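Local coordinates for uncharacterized protein (Bacteroides ovatus, PDB 3NQK) that is of unknown function but combines an E-set-clan DUF4973 region with a C-terminal region of the BT_3044-like family, at residues Y164-M169 with R184-R189; V171-N176 with I292-A297; F201-I206 with F273-Q278; Y268-F273 with S299-R304. All blocks are in the same frame, centred on the assembly; numbering follows the deposited sequence.

Interaction 1 (Y164-M169 with R184-R189); sequences YTASSM and RTTDKR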
# COMPACT_ATOMS: atom_id res chain seq x y z
N TYR A 164 22.49 10.71 1.67
CA TYR A 164 22.70 11.52 2.87
C TYR A 164 23.10 12.95 2.50
O TYR A 164 23.99 13.16 1.65
CB TYR A 164 23.81 10.91 3.73
CG TYR A 164 23.39 9.72 4.59
CD1 TYR A 164 23.17 8.48 4.04
CD2 TYR A 164 23.31 9.84 5.97
CE1 TYR A 164 22.82 7.39 4.83
CE2 TYR A 164 22.98 8.76 6.77
CZ TYR A 164 22.73 7.54 6.20
OH TYR A 164 22.40 6.46 7.00
N THR A 165 22.47 13.93 3.14
CA THR A 165 22.91 15.31 3.02
C THR A 165 24.28 15.39 3.67
O THR A 165 24.45 14.91 4.78
CB THR A 165 21.98 16.25 3.72
OG1 THR A 165 20.70 16.22 3.06
CG2 THR A 165 22.55 17.67 3.72
N ALA A 166 25.25 15.98 2.98
CA ALA A 166 26.66 15.96 3.47
C ALA A 166 27.27 17.32 3.61
O ALA A 166 28.50 17.45 3.62
CB ALA A 166 27.52 15.10 2.55
N SER A 167 26.43 18.34 3.80
CA SER A 167 26.91 19.73 3.88
C SER A 167 27.72 20.01 5.13
O SER A 167 28.46 20.99 5.17
CB SER A 167 25.74 20.72 3.77
OG SER A 167 24.72 20.43 4.70
N SER A 168 27.58 19.17 6.16
CA SER A 168 28.33 19.37 7.42
C SER A 168 29.55 18.48 7.51
O SER A 168 30.18 18.40 8.57
CB SER A 168 27.43 19.12 8.63
OG SER A 168 26.58 20.22 8.86
N MSE A 169 29.87 17.77 6.43
CA MSE A 169 31.05 16.90 6.41
C MSE A 169 32.20 17.65 5.78
O MSE A 169 32.14 18.03 4.61
CB MSE A 169 30.79 15.62 5.61
CG MSE A 169 31.98 14.66 5.63
SE MSE A 169 31.75 13.15 4.50
CE MSE A 169 31.92 14.08 2.80
N ARG A 184 37.17 21.18 2.22
CA ARG A 184 36.29 21.02 1.09
C ARG A 184 35.02 20.30 1.54
O ARG A 184 35.03 19.57 2.55
CB ARG A 184 36.98 20.22 0.00
CG ARG A 184 37.86 21.07 -0.94
CD ARG A 184 38.92 20.22 -1.70
NE ARG A 184 38.52 18.82 -1.83
CZ ARG A 184 39.32 17.85 -2.27
NH1 ARG A 184 40.55 18.14 -2.69
NH2 ARG A 184 38.89 16.60 -2.30
N THR A 185 33.92 20.52 0.81
CA THR A 185 32.65 19.86 1.11
C THR A 185 31.89 19.59 -0.17
O THR A 185 32.13 20.23 -1.20
CB THR A 185 31.75 20.72 2.02
OG1 THR A 185 31.32 21.88 1.31
CG2 THR A 185 32.48 21.15 3.23
N THR A 186 30.97 18.64 -0.10
CA THR A 186 30.02 18.40 -1.19
C THR A 186 28.62 18.35 -0.60
O THR A 186 28.47 18.30 0.61
CB THR A 186 30.31 17.10 -1.93
OG1 THR A 186 29.54 17.06 -3.14
CG2 THR A 186 29.97 15.90 -1.07
N ASP A 187 27.61 18.37 -1.42
CA ASP A 187 26.26 18.49 -0.91
C ASP A 187 25.61 17.15 -0.48
O ASP A 187 24.74 17.15 0.34
CB ASP A 187 25.36 19.28 -1.89
CG ASP A 187 25.33 18.69 -3.28
OD1 ASP A 187 25.85 17.55 -3.45
OD2 ASP A 187 24.81 19.37 -4.20
N LYS A 188 26.10 16.03 -1.00
CA LYS A 188 25.50 14.73 -0.67
C LYS A 188 26.44 13.54 -0.91
O LYS A 188 27.35 13.61 -1.73
CB LYS A 188 24.24 14.52 -1.51
CG LYS A 188 24.54 14.24 -2.99
CD LYS A 188 23.28 14.28 -3.86
CE LYS A 188 23.61 14.13 -5.36
NZ LYS A 188 22.39 14.27 -6.20
N ARG A 189 26.18 12.43 -0.21
CA ARG A 189 26.92 11.18 -0.40
C ARG A 189 25.94 10.03 -0.32
O ARG A 189 24.99 10.06 0.47
CB ARG A 189 27.99 11.01 0.68
CG ARG A 189 29.10 12.06 0.69
CD ARG A 189 29.93 12.02 -0.59
NE ARG A 189 30.81 10.84 -0.65
CZ ARG A 189 31.64 10.58 -1.65
NH1 ARG A 189 31.69 11.38 -2.70
NH2 ARG A 189 32.41 9.51 -1.61
O HOH W 1 30.95 17.16 2.36
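Thr186 N donates a hydrogen bond to a water molecule, with 2.9 Å from N to the water oxygen. The same water sits 2.8 Å from Ala166 O and also reaches Met169 O. It therefore ties the loop before strand 188-193 to the first and last residues of a type I beta turn, Ala166 to Met169. Next to the turn the chain forms a short antiparallel beta pairing between strands 162-165 and 188-193. Tyr164 and Arg189 are its hydrogen-bonded pair: Tyr164 N reaches Arg189 O at 2.8 Å, and Arg189 N returns the bond to Tyr164 O. Ala166 N adds a nearly straight bond (172°) to Asp187 O, but approaches from above the carbonyl plane. The Tyr164 ring leads off to an edge-to-face meeting with Phe201, and its OH bonds Tyr160 O. Ala166 CB lies 3.9 Å from Arg189 CG, so the arginine's aliphatic part serves as packing surface. Its guanidinium group instead bonds Tyr202 O and Ile206 O. Met169, a selenomethionine, crosses Arg189 at about a right angle. The bend at its third torsion (chi3 71°) leaves Met169 CE 4.1 Å from Arg189 CG.

Interaction 2 (V171-N176 with I292-A297); sequences VYTYIN and IKYRVA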
# COMPACT_ATOMS: atom_id res chain seq x y z
N VAL A 171 36.24 17.97 4.68
CA VAL A 171 37.37 17.17 4.27
C VAL A 171 38.63 18.02 4.15
O VAL A 171 38.74 18.89 3.28
CB VAL A 171 37.08 16.48 2.98
CG1 VAL A 171 38.29 15.69 2.52
CG2 VAL A 171 35.84 15.55 3.15
N TYR A 172 39.56 17.80 5.06
CA TYR A 172 40.79 18.58 5.11
C TYR A 172 41.94 17.82 4.48
O TYR A 172 42.11 16.63 4.74
CB TYR A 172 41.16 18.89 6.55
CG TYR A 172 40.06 19.56 7.37
CD1 TYR A 172 39.12 18.80 8.05
CD2 TYR A 172 40.03 20.95 7.52
CE1 TYR A 172 38.15 19.41 8.85
CE2 TYR A 172 39.06 21.57 8.30
CZ TYR A 172 38.12 20.79 8.96
OH TYR A 172 37.15 21.38 9.73
N THR A 173 42.75 18.52 3.70
CA THR A 173 43.94 17.93 3.10
C THR A 173 45.12 18.02 4.04
O THR A 173 45.39 19.05 4.55
CB THR A 173 44.34 18.69 1.84
OG1 THR A 173 43.28 18.64 0.90
CG2 THR A 173 45.60 18.10 1.23
N TYR A 174 45.84 16.94 4.24
CA TYR A 174 47.08 17.01 5.00
C TYR A 174 48.12 17.76 4.20
O TYR A 174 48.46 17.37 3.07
CB TYR A 174 47.61 15.63 5.34
CG TYR A 174 47.00 15.01 6.58
CD1 TYR A 174 45.69 14.55 6.58
CD2 TYR A 174 47.76 14.82 7.72
CE1 TYR A 174 45.14 13.95 7.72
CE2 TYR A 174 47.22 14.22 8.86
CZ TYR A 174 45.91 13.79 8.84
OH TYR A 174 45.38 13.19 9.95
N ILE A 175 48.61 18.85 4.77
CA ILE A 175 49.71 19.61 4.20
C ILE A 175 50.83 19.69 5.25
O ILE A 175 50.64 20.23 6.34
CB ILE A 175 49.26 21.04 3.84
CG1 ILE A 175 48.19 21.01 2.77
CG2 ILE A 175 50.45 21.86 3.38
CD1 ILE A 175 47.77 22.41 2.29
N ASN A 176 52.00 19.14 4.91
CA ASN A 176 53.14 19.09 5.85
C ASN A 176 52.80 18.31 7.12
O ASN A 176 53.08 18.77 8.23
CB ASN A 176 53.60 20.51 6.26
CG ASN A 176 53.99 21.37 5.07
OD1 ASN A 176 53.67 22.56 5.03
ND2 ASN A 176 54.68 20.77 4.08
N ILE A 292 47.49 11.28 -1.29
CA ILE A 292 47.04 12.50 -0.64
C ILE A 292 46.17 12.12 0.56
O ILE A 292 45.12 11.55 0.40
CB ILE A 292 46.22 13.35 -1.57
CG1 ILE A 292 47.06 13.79 -2.77
CG2 ILE A 292 45.68 14.55 -0.85
CD1 ILE A 292 46.23 14.40 -3.89
N LYS A 293 46.66 12.42 1.75
CA LYS A 293 45.95 12.06 2.98
C LYS A 293 44.88 13.09 3.31
O LYS A 293 45.11 14.29 3.18
CB LYS A 293 46.95 11.97 4.14
CG LYS A 293 46.42 11.31 5.41
CD LYS A 293 47.55 11.11 6.45
CE LYS A 293 47.11 10.19 7.59
NZ LYS A 293 48.26 9.77 8.45
N TYR A 294 43.72 12.63 3.77
CA TYR A 294 42.65 13.54 4.13
C TYR A 294 42.14 13.23 5.50
O TYR A 294 42.05 12.08 5.89
CB TYR A 294 41.49 13.44 3.15
CG TYR A 294 41.82 13.83 1.72
CD1 TYR A 294 41.91 15.17 1.34
CD2 TYR A 294 41.95 12.87 0.74
CE1 TYR A 294 42.20 15.51 0.03
CE2 TYR A 294 42.22 13.21 -0.56
CZ TYR A 294 42.36 14.51 -0.92
OH TYR A 294 42.64 14.81 -2.24
N ARG A 295 41.77 14.28 6.23
CA ARG A 295 41.02 14.12 7.45
C ARG A 295 39.57 14.45 7.15
O ARG A 295 39.28 15.52 6.64
CB ARG A 295 41.54 15.07 8.52
CG ARG A 295 40.63 15.16 9.77
CD ARG A 295 40.58 13.85 10.50
NE ARG A 295 41.88 13.52 11.07
CZ ARG A 295 42.30 13.92 12.26
NH1 ARG A 295 41.50 14.64 13.05
NH2 ARG A 295 43.51 13.59 12.68
N VAL A 296 38.67 13.51 7.43
CA VAL A 296 37.22 13.71 7.21
C VAL A 296 36.55 13.84 8.56
O VAL A 296 36.72 12.99 9.42
CB VAL A 296 36.59 12.52 6.51
CG1 VAL A 296 35.14 12.82 6.15
CG2 VAL A 296 37.38 12.14 5.27
N ALA A 297 35.77 14.89 8.75
CA ALA A 297 35.13 15.11 10.05
C ALA A 297 33.83 15.84 9.92
O ALA A 297 33.73 16.82 9.19
CB ALA A 297 36.07 15.86 10.97
O HOH W 2 48.78 14.58 2.10
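This contact is an antiparallel strand pairing inside the large antiparallel sheet, where strand 169-175 lies along the first half of strand 292-307. Tyr172 N bonds Arg295 O at 2.8 Å, and Arg295 N bonds back to Tyr172 O. Tyr174 N continues the pattern to Lys293 O at 2.9 Å. A water joins Tyr174 O to Lys293 N. Lys293 CG stands opposite its backbone N (chi1 -167°), which lays the extended chain against one face of the Tyr174 ring. Lys293 CD makes a CH-pi contact there, 3.7 Å from the Tyr174 ring centroid. Lys293 NZ, farther out, adds at most a weak attraction. Tyr174 OH takes a weak bond of 3.3 Å from Arg295 NH2, with ring and guanidinium planes 60° apart, and makes another weak one with Asp276 OD2. With an alanine at Tyr174, the Lys293 methylenes would probably lose their aromatic cover, and Arg295 NH2 this weak partner. On the face carrying Val171 and Tyr294, Val171 CG1 packs 3.8 Å from Tyr294 CD1, and Thr173 OG1 meets the edge of that ring. Arg295 also makes salt bridges to Asp276 and Glu274, so the tyrosine hydroxyl is probably a secondary partner.

Interaction 3 (F201-I206 with F273-Q278); sequences FYAGLI and FEYDFQ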
# COMPACT_ATOMS: atom_id res chain seq x y z
N PHE A 201 29.74 3.69 2.39
CA PHE A 201 29.96 4.93 1.67
C PHE A 201 31.33 4.84 1.05
O PHE A 201 32.19 4.13 1.54
CB PHE A 201 30.02 6.13 2.63
CG PHE A 201 28.75 6.43 3.32
CD1 PHE A 201 27.82 7.26 2.74
CD2 PHE A 201 28.54 6.02 4.62
CE1 PHE A 201 26.65 7.59 3.40
CE2 PHE A 201 27.37 6.33 5.29
CZ PHE A 201 26.43 7.11 4.68
N TYR A 202 31.59 5.67 0.05
CA TYR A 202 32.93 5.81 -0.44
C TYR A 202 33.63 6.93 0.37
O TYR A 202 33.05 7.97 0.64
CB TYR A 202 32.93 6.12 -1.94
CG TYR A 202 32.43 4.98 -2.78
CD1 TYR A 202 33.19 3.84 -2.96
CD2 TYR A 202 31.18 5.03 -3.40
CE1 TYR A 202 32.73 2.75 -3.73
CE2 TYR A 202 30.70 3.96 -4.17
CZ TYR A 202 31.48 2.82 -4.32
OH TYR A 202 31.03 1.77 -5.10
N ALA A 203 34.85 6.66 0.79
CA ALA A 203 35.61 7.57 1.62
C ALA A 203 35.61 9.02 1.11
O ALA A 203 35.79 9.29 -0.10
CB ALA A 203 37.05 7.07 1.74
N GLY A 204 35.47 9.95 2.05
CA GLY A 204 35.64 11.36 1.76
C GLY A 204 34.86 11.84 0.58
O GLY A 204 33.66 11.65 0.52
N LEU A 205 35.56 12.46 -0.36
CA LEU A 205 34.93 13.03 -1.55
C LEU A 205 35.24 12.23 -2.81
O LEU A 205 35.01 12.69 -3.92
CB LEU A 205 35.36 14.49 -1.73
CG LEU A 205 34.87 15.47 -0.64
CD1 LEU A 205 35.34 16.89 -0.96
CD2 LEU A 205 33.37 15.43 -0.52
N ILE A 206 35.71 10.99 -2.62
CA ILE A 206 35.99 10.10 -3.75
C ILE A 206 34.79 10.05 -4.70
O ILE A 206 33.63 9.90 -4.26
CB ILE A 206 36.30 8.68 -3.25
CG1 ILE A 206 37.70 8.63 -2.61
CG2 ILE A 206 36.21 7.67 -4.39
CD1 ILE A 206 38.81 8.94 -3.54
N PHE A 273 31.02 11.27 12.80
CA PHE A 273 32.22 10.50 12.64
C PHE A 273 33.41 11.36 12.31
O PHE A 273 33.27 12.51 11.95
CB PHE A 273 32.01 9.52 11.50
CG PHE A 273 31.57 10.18 10.23
CD1 PHE A 273 30.24 10.36 9.95
CD2 PHE A 273 32.50 10.68 9.34
CE1 PHE A 273 29.84 10.98 8.80
CE2 PHE A 273 32.09 11.31 8.17
CZ PHE A 273 30.78 11.46 7.91
N GLU A 274 34.57 10.74 12.35
CA GLU A 274 35.81 11.41 12.03
C GLU A 274 36.82 10.36 11.68
O GLU A 274 36.97 9.40 12.41
CB GLU A 274 36.28 12.24 13.21
CG GLU A 274 37.62 12.97 12.98
CD GLU A 274 37.92 14.04 14.06
OE1 GLU A 274 37.39 13.91 15.20
OE2 GLU A 274 38.68 14.98 13.75
N TYR A 275 37.49 10.50 10.55
CA TYR A 275 38.51 9.51 10.14
C TYR A 275 39.56 10.07 9.21
O TYR A 275 39.41 11.15 8.66
CB TYR A 275 37.84 8.29 9.48
CG TYR A 275 37.05 8.60 8.20
CD1 TYR A 275 37.69 8.72 6.98
CD2 TYR A 275 35.67 8.67 8.22
CE1 TYR A 275 36.95 8.98 5.80
CE2 TYR A 275 34.94 8.92 7.07
CZ TYR A 275 35.58 9.07 5.86
OH TYR A 275 34.81 9.31 4.71
N ASP A 276 40.62 9.31 9.03
CA ASP A 276 41.65 9.63 8.06
C ASP A 276 41.62 8.60 6.98
O ASP A 276 41.28 7.44 7.24
CB ASP A 276 43.04 9.58 8.70
CG ASP A 276 43.34 10.79 9.56
OD1 ASP A 276 42.76 11.87 9.31
OD2 ASP A 276 44.22 10.67 10.45
N PHE A 277 42.01 9.00 5.76
CA PHE A 277 42.29 8.06 4.68
C PHE A 277 43.14 8.71 3.62
O PHE A 277 43.38 9.91 3.67
CB PHE A 277 41.01 7.53 4.07
CG PHE A 277 40.43 8.42 3.03
CD1 PHE A 277 39.69 9.54 3.38
CD2 PHE A 277 40.54 8.09 1.68
CE1 PHE A 277 39.12 10.36 2.40
CE2 PHE A 277 39.98 8.91 0.70
CZ PHE A 277 39.27 10.04 1.06
N GLN A 278 43.60 7.91 2.68
CA GLN A 278 44.46 8.41 1.60
C GLN A 278 43.86 8.07 0.27
O GLN A 278 43.31 6.98 0.10
CB GLN A 278 45.84 7.74 1.67
CG GLN A 278 46.56 7.99 2.94
CD GLN A 278 48.00 7.50 2.91
OE1 GLN A 278 48.36 6.62 2.09
NE2 GLN A 278 48.82 8.04 3.79
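Gly204, facing Tyr275 and Phe277, holds the second position of a type II' beta turn from Ala203 to Ile206, with a positive phi that favours glycine. Ile206 N closes the turn on Ala203 O. Gly204 N gives a nearly straight hydrogen bond (175°) to Tyr275 OH at 2.8 Å, and the donor lies in the plane of the tyrosine ring, at its edge. This buried hydroxyl thus receives a backbone N-H from the turn. Ala203 CB sits over the centre of the Phe277 ring, 3.5 Å from its centroid, in a CH-pi contact. Gly204 CA approaches Phe277 CE1 at 3.7 Å, and Ile206 CG1 meets Phe277 CE2 at 4.0 Å. Tyr275 and Phe277 both place CG between backbone N and carbonyl carbon (chi1 62° and 84°), which carries their rings across to the turn. A serine in place of Phe277 would probably open a gap under the turn, leaving Ala203 CB and Ile206 CG1 without their aromatic packing surface. The beta turn that follows strand 198-202 thus packs on Tyr275 and Phe277 of strand 264-279, a strand that is not its neighbour, in the buried interior of the antiparallel sheet.

Interaction 4 (Y268-F273 with S299-R304); sequences YVQIMF and SMTLLR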
# COMPACT_ATOMS: atom_id res chain seq x y z
N TYR A 268 14.73 11.23 10.30
CA TYR A 268 16.11 11.61 10.11
C TYR A 268 17.06 10.62 10.78
O TYR A 268 16.85 10.23 11.93
CB TYR A 268 16.35 12.98 10.70
CG TYR A 268 15.47 14.06 10.13
CD1 TYR A 268 15.87 14.78 9.01
CD2 TYR A 268 14.27 14.38 10.72
CE1 TYR A 268 15.08 15.80 8.49
CE2 TYR A 268 13.47 15.40 10.20
CZ TYR A 268 13.88 16.09 9.09
OH TYR A 268 13.09 17.08 8.58
N VAL A 269 18.08 10.19 10.05
CA VAL A 269 19.17 9.43 10.63
C VAL A 269 20.42 10.22 10.43
O VAL A 269 20.82 10.47 9.30
CB VAL A 269 19.37 8.09 9.96
CG1 VAL A 269 20.59 7.40 10.55
CG2 VAL A 269 18.12 7.22 10.11
N GLN A 270 21.00 10.68 11.52
CA GLN A 270 22.20 11.48 11.48
C GLN A 270 23.37 10.69 12.00
O GLN A 270 23.29 10.10 13.08
CB GLN A 270 22.02 12.75 12.31
CG GLN A 270 23.21 13.71 12.27
CD GLN A 270 23.06 14.89 13.23
OE1 GLN A 270 22.93 14.71 14.44
NE2 GLN A 270 23.09 16.09 12.69
N ILE A 271 24.46 10.68 11.26
CA ILE A 271 25.65 9.95 11.69
C ILE A 271 26.82 10.91 11.89
O ILE A 271 27.01 11.83 11.10
CB ILE A 271 26.03 8.82 10.68
CG1 ILE A 271 26.28 9.38 9.29
CG2 ILE A 271 24.94 7.82 10.58
CD1 ILE A 271 26.84 8.34 8.31
N MSE A 272 27.57 10.69 12.97
CA MSE A 272 28.69 11.58 13.36
C MSE A 272 29.98 10.78 13.45
O MSE A 272 30.05 9.77 14.12
CB MSE A 272 28.38 12.25 14.68
CG MSE A 272 27.24 13.26 14.59
SE MSE A 272 26.25 13.44 16.25
CE MSE A 272 24.87 12.07 15.99
N PHE A 273 31.02 11.27 12.80
CA PHE A 273 32.22 10.50 12.64
C PHE A 273 33.41 11.36 12.31
O PHE A 273 33.27 12.51 11.95
CB PHE A 273 32.01 9.52 11.50
CG PHE A 273 31.57 10.18 10.23
CD1 PHE A 273 30.24 10.36 9.95
CD2 PHE A 273 32.50 10.68 9.34
CE1 PHE A 273 29.84 10.98 8.80
CE2 PHE A 273 32.09 11.31 8.17
CZ PHE A 273 30.78 11.46 7.91
N SER A 299 29.29 15.41 10.16
CA SER A 299 28.12 14.55 10.14
C SER A 299 27.41 14.57 8.79
O SER A 299 27.63 15.45 7.98
CB SER A 299 27.13 14.98 11.21
OG SER A 299 26.65 16.30 10.96
N MSE A 300 26.57 13.58 8.59
CA MSE A 300 25.71 13.48 7.44
C MSE A 300 24.38 13.07 7.96
O MSE A 300 24.29 12.44 9.02
CB MSE A 300 26.24 12.42 6.47
CG MSE A 300 27.56 12.78 5.80
SE MSE A 300 28.02 11.61 4.35
CE MSE A 300 28.51 10.07 5.31
N THR A 301 23.33 13.40 7.24
CA THR A 301 21.98 13.08 7.71
C THR A 301 21.15 12.57 6.56
O THR A 301 21.14 13.14 5.51
CB THR A 301 21.30 14.33 8.30
OG1 THR A 301 22.11 14.85 9.35
CG2 THR A 301 19.89 14.00 8.84
N LEU A 302 20.47 11.45 6.79
CA LEU A 302 19.60 10.86 5.80
C LEU A 302 18.17 11.16 6.18
O LEU A 302 17.80 11.01 7.34
CB LEU A 302 19.82 9.36 5.76
CG LEU A 302 18.76 8.55 5.02
CD1 LEU A 302 18.85 8.82 3.50
CD2 LEU A 302 18.93 7.05 5.34
N LEU A 303 17.39 11.63 5.22
CA LEU A 303 15.95 11.92 5.44
C LEU A 303 15.12 10.89 4.76
O LEU A 303 15.41 10.48 3.66
CB LEU A 303 15.59 13.29 4.87
CG LEU A 303 14.09 13.62 4.69
CD1 LEU A 303 13.36 13.61 6.00
CD2 LEU A 303 13.93 14.97 4.00
N ARG A 304 14.05 10.50 5.41
CA ARG A 304 13.16 9.51 4.86
C ARG A 304 11.72 10.01 5.07
O ARG A 304 11.30 10.21 6.19
CB ARG A 304 13.42 8.17 5.56
CG ARG A 304 12.69 6.97 5.00
CD ARG A 304 13.10 6.61 3.60
NE ARG A 304 14.50 6.17 3.45
CZ ARG A 304 14.94 4.97 3.77
NH1 ARG A 304 14.16 4.11 4.42
NH2 ARG A 304 16.20 4.64 3.51
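The Tyr268 ring is overlapped on one face by Leu303 CD1, which lies 3.7 Å above the ring plane and is displaced toward the rim. The leucine lies alongside the tyrosine, both extending from the same face of the sheet. Leu303 CG stands opposite the backbone N (chi1 165°), which turns the leucine branch up beside the ring. Thr301 CG2 meets the edge of the same ring, 4.1 Å from Tyr268 CD1. Beneath these side chains, strands 264-279 and 292-307 pair as antiparallel neighbours, consecutive in the chain and running at 166° in the short segments. Val269 and Leu302 exchange two backbone hydrogen bonds, as do Ile271 and Met300; Leu302 N to Val269 O measures 2.7 Å. On the buried face, Met300, a selenomethionine, is bent at its third torsion (chi3 -73°). Met300 CE lies 3.8 Å from Ile271 CD1. The same methyl packs against the Phe273 ring, with Met300 CE 3.7 Å from Phe273 CZ. Tyr164 and Phe201 also touch Met300 from other strands of the sheet. On the face with Tyr268, Thr301 OG1 lies against Gln270 CG at 3.3 Å. At the far end of the pairing, Met272, a selenomethionine, has CG 3.8 Å from Ser299 CB.

Overall arrangement
Segment 164-169, at the end of strand 162-165, closes a short loop with 184-189 in interaction 1. Before that loop closes, 171-176 opens interaction 2, so the two cross; its partner 292-297 comes much later. Interaction 3 opens at 201-206 and closes at 273-278, wholly within that long span. Interaction 4 starts at 268-273 and ends at 299-304, crossing both 2 and 3; it shares Phe273 with interaction 3. Interaction 1 is complete before 3 and 4 begin. Strand 292-307 serves interactions 2 and 4, and strand 264-279 serves 3 and 4. Backbone bonding of Thr165 to Thr301 links interactions 1 and 4. All four contacts join parts of one antiparallel sheet and the turns that connect its strands.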